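Local coordinates for protein beta-lactamase (Serratia marcescens, PDB 5GS8) that probably hydrolyses beta-lactam antibiotics to substituted beta-amino acids, as a class A beta-lactamase, at residues T107-D112 with L189-E194. Sequence-based numbering, arbitrary orientation. Where two conformers were deposited one is given.
Sequences TVSHSD and LNTMIE. With NA (sodium ion), chain Q; SO4 (sulfate ion), chain C.
Beside the presumed active site of this class A beta-lactamase, Ser109 and Val108 in the last turn of helix 100-109 meet Thr191 and Met192 near the end of helix 182-193. One direct hydrogen bond crosses the contact: Ser109 OG donates to Thr191 O at 2.7 Å. The hydroxyl approaches at a C=O...OG angle of 123° and is tilted 34° from the carbonyl plane. It reaches there because OG is anti to the carbonyl carbon of Ser109 (chi1 -53°). A water donates both to Ser109 OG, at 2.8 Å, and to Glu194 OE1, extending the link to Glu194, an exposed residue. Alongside this bond the packing is mostly apolar. The methyl Thr191 CG2, anti to its own backbone N, lies 3.6 Å from Val108 CB and also packs against Ser109 OG, the two side chains of Val108 and Thr191 crossing at about a right angle. Thr191 OG1, by contrast, hydrogen-bonds to Phe187 O within its own helix. Val108 CG1 touches Met192 CG at 4.0 Å, and helix 49-64 adjoins both residues through Ala54 and Phe51, respectively. On the following residue, Ile193, the carbonyl O, together with Thr195 O, binds a sodium ion. Two residues past Ser109, Ser111 OG donates to O2 of a sulfate, probably from the crystallisation liquor, at 2.7 Å; Ser47, Thr216 and Ser218 also hydrogen-bond to this anion, and Lys215 NZ hydrogen-bonds to the same Ser111 hydroxyl, consistent with an SxxK-type catalytic pocket. The hydroxyl of Ser109, a buried residue, is thus used in both directions, giving its proton to a helix carbonyl and accepting one from water.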
loop_
_atom_site.group_PDB
_atom_site.type_symbol
_atom_site.label_atom_id
_atom_site.label_comp_id
_atom_site.label_asym_id
_atom_site.label_seq_id
_atom_site.Cartn_x
_atom_site.Cartn_y
_atom_site.Cartn_z
ATOM N N THR A 107 -4.349 10.199 -7.244
ATOM C CA THR A 107 -2.863 10.225 -7.201
ATOM C C THR A 107 -2.357 11.343 -6.286
ATOM O O THR A 107 -1.378 11.177 -5.556
ATOM C CB THR A 107 -2.317 10.364 -8.630
ATOM O OG1 THR A 107 -2.754 9.232 -9.418
ATOM C CG2 THR A 107 -0.819 10.398 -8.626
ATOM N N VAL A 108 -2.970 12.511 -6.361
ATOM C CA VAL A 108 -2.520 13.655 -5.608
ATOM C C VAL A 108 -3.144 13.647 -4.225
ATOM O O VAL A 108 -2.444 13.601 -3.208
ATOM C CB VAL A 108 -2.834 14.974 -6.329
ATOM C CG1 VAL A 108 -2.479 16.184 -5.460
ATOM C CG2 VAL A 108 -2.090 15.046 -7.643
ATOM N N SER A 109 -4.469 13.750 -4.162
ATOM C CA SER A 109 -5.144 13.897 -2.832
ATOM C C SER A 109 -4.999 12.661 -1.953
ATOM O O SER A 109 -4.966 12.790 -0.739
ATOM C CB SER A 109 -6.660 14.188 -2.989
ATOM O OG SER A 109 -6.852 15.315 -3.854
ATOM N N HIS A 110 -5.008 11.471 -2.558
ATOM C CA HIS A 110 -4.906 10.227 -1.823
ATOM C C HIS A 110 -3.587 9.496 -2.061
ATOM O O HIS A 110 -3.408 8.379 -1.594
ATOM C CB HIS A 110 -6.125 9.344 -2.158
ATOM C CG HIS A 110 -7.415 9.813 -1.553
ATOM N ND1 HIS A 110 -8.181 10.835 -2.073
ATOM C CD2 HIS A 110 -8.048 9.408 -0.425
ATOM C CE1 HIS A 110 -9.216 11.064 -1.282
ATOM N NE2 HIS A 110 -9.162 10.203 -0.280
ATOM N N SER A 111 -2.677 10.123 -2.784
ATOM C CA SER A 111 -1.323 9.586 -2.965
ATOM C C SER A 111 -1.278 8.203 -3.610
ATOM O O SER A 111 -0.335 7.420 -3.382
ATOM C CB SER A 111 -0.557 9.600 -1.641
ATOM O OG SER A 111 0.828 9.744 -1.919
ATOM N N ASP A 112 -2.209 7.886 -4.497
ATOM C CA ASP A 112 -2.238 6.558 -5.078
ATOM C C ASP A 112 -0.953 6.185 -5.792
ATOM O O ASP A 112 -0.504 6.886 -6.697
ATOM C CB ASP A 112 -3.425 6.417 -6.027
ATOM C CG ASP A 112 -3.794 4.985 -6.235
ATOM O OD1 ASP A 112 -3.078 4.300 -6.974
ATOM O OD2 ASP A 112 -4.733 4.512 -5.602
ATOM N N LEU A 189 -5.061 22.972 -7.748
ATOM C CA LEU A 189 -5.097 23.616 -6.419
ATOM C C LEU A 189 -6.209 23.014 -5.563
ATOM O O LEU A 189 -6.006 22.688 -4.388
ATOM C CB LEU A 189 -5.213 25.141 -6.553
ATOM C CG LEU A 189 -5.236 25.901 -5.215
ATOM C CD1 LEU A 189 -3.993 25.606 -4.402
ATOM C CD2 LEU A 189 -5.350 27.392 -5.459
ATOM N N ASN A 190 -7.420 22.853 -6.121
ATOM C CA ASN A 190 -8.497 22.240 -5.380
ATOM C C ASN A 190 -8.090 20.841 -4.924
ATOM O O ASN A 190 -8.320 20.464 -3.779
ATOM C CB ASN A 190 -9.756 22.156 -6.237
ATOM C CG ASN A 190 -10.541 23.449 -6.269
ATOM O OD1 ASN A 190 -10.533 24.237 -5.324
ATOM N ND2 ASN A 190 -11.249 23.658 -7.359
ATOM N N THR A 191 -7.446 20.106 -5.824
ATOM C CA THR A 191 -7.039 18.737 -5.545
ATOM C C THR A 191 -6.035 18.691 -4.359
ATOM O O THR A 191 -6.181 17.855 -3.427
ATOM C CB THR A 191 -6.457 18.124 -6.815
ATOM O OG1 THR A 191 -7.472 18.099 -7.847
ATOM C CG2 THR A 191 -5.997 16.743 -6.576
ATOM N N MET A 192 -5.128 19.669 -4.312
ATOM C CA MET A 192 -4.162 19.775 -3.230
ATOM C C MET A 192 -4.746 20.192 -1.905
ATOM O O MET A 192 -4.310 19.733 -0.838
ATOM C CB MET A 192 -3.038 20.711 -3.632
ATOM C CG MET A 192 -2.172 20.103 -4.733
ATOM S SD MET A 192 -0.937 21.248 -5.337
ATOM C CE MET A 192 0.163 21.339 -3.904
ATOM N N ILE A 193 -5.814 21.017 -1.942
ATOM C CA ILE A 193 -6.509 21.317 -0.703
ATOM C C ILE A 193 -7.323 20.110 -0.199
ATOM O O ILE A 193 -7.455 19.863 1.005
ATOM C CB ILE A 193 -7.419 22.561 -0.860
ATOM C CG1 ILE A 193 -6.605 23.777 -1.287
ATOM C CG2 ILE A 193 -8.230 22.768 0.410
ATOM C CD1 ILE A 193 -7.441 24.978 -1.714
ATOM N N GLU A 194 -7.830 19.301 -1.130
ATOM C CA GLU A 194 -8.634 18.130 -0.825
ATOM C C GLU A 194 -7.766 16.968 -0.315
ATOM O O GLU A 194 -8.313 15.928 0.068
ATOM C CB GLU A 194 -9.364 17.719 -2.102
ATOM C CG GLU A 194 -10.544 18.640 -2.419
ATOM C CD GLU A 194 -11.170 18.466 -3.808
ATOM O OE1 GLU A 194 -10.681 17.678 -4.634
ATOM O OE2 GLU A 194 -12.227 19.128 -4.054
HETATM NA NA NA Q . -5.495 19.099 2.976
HETATM S S SO4 C . 2.591 9.130 0.890
HETATM O O1 SO4 C . 3.967 8.709 0.333
HETATM O O2 SO4 C . 1.624 8.255 0.167
HETATM O O3 SO4 C . 2.347 10.566 0.628
HETATM O O4 SO4 C . 2.404 8.915 2.268
HETATM O O HOH W 1 -9.445 15.297 -4.818
#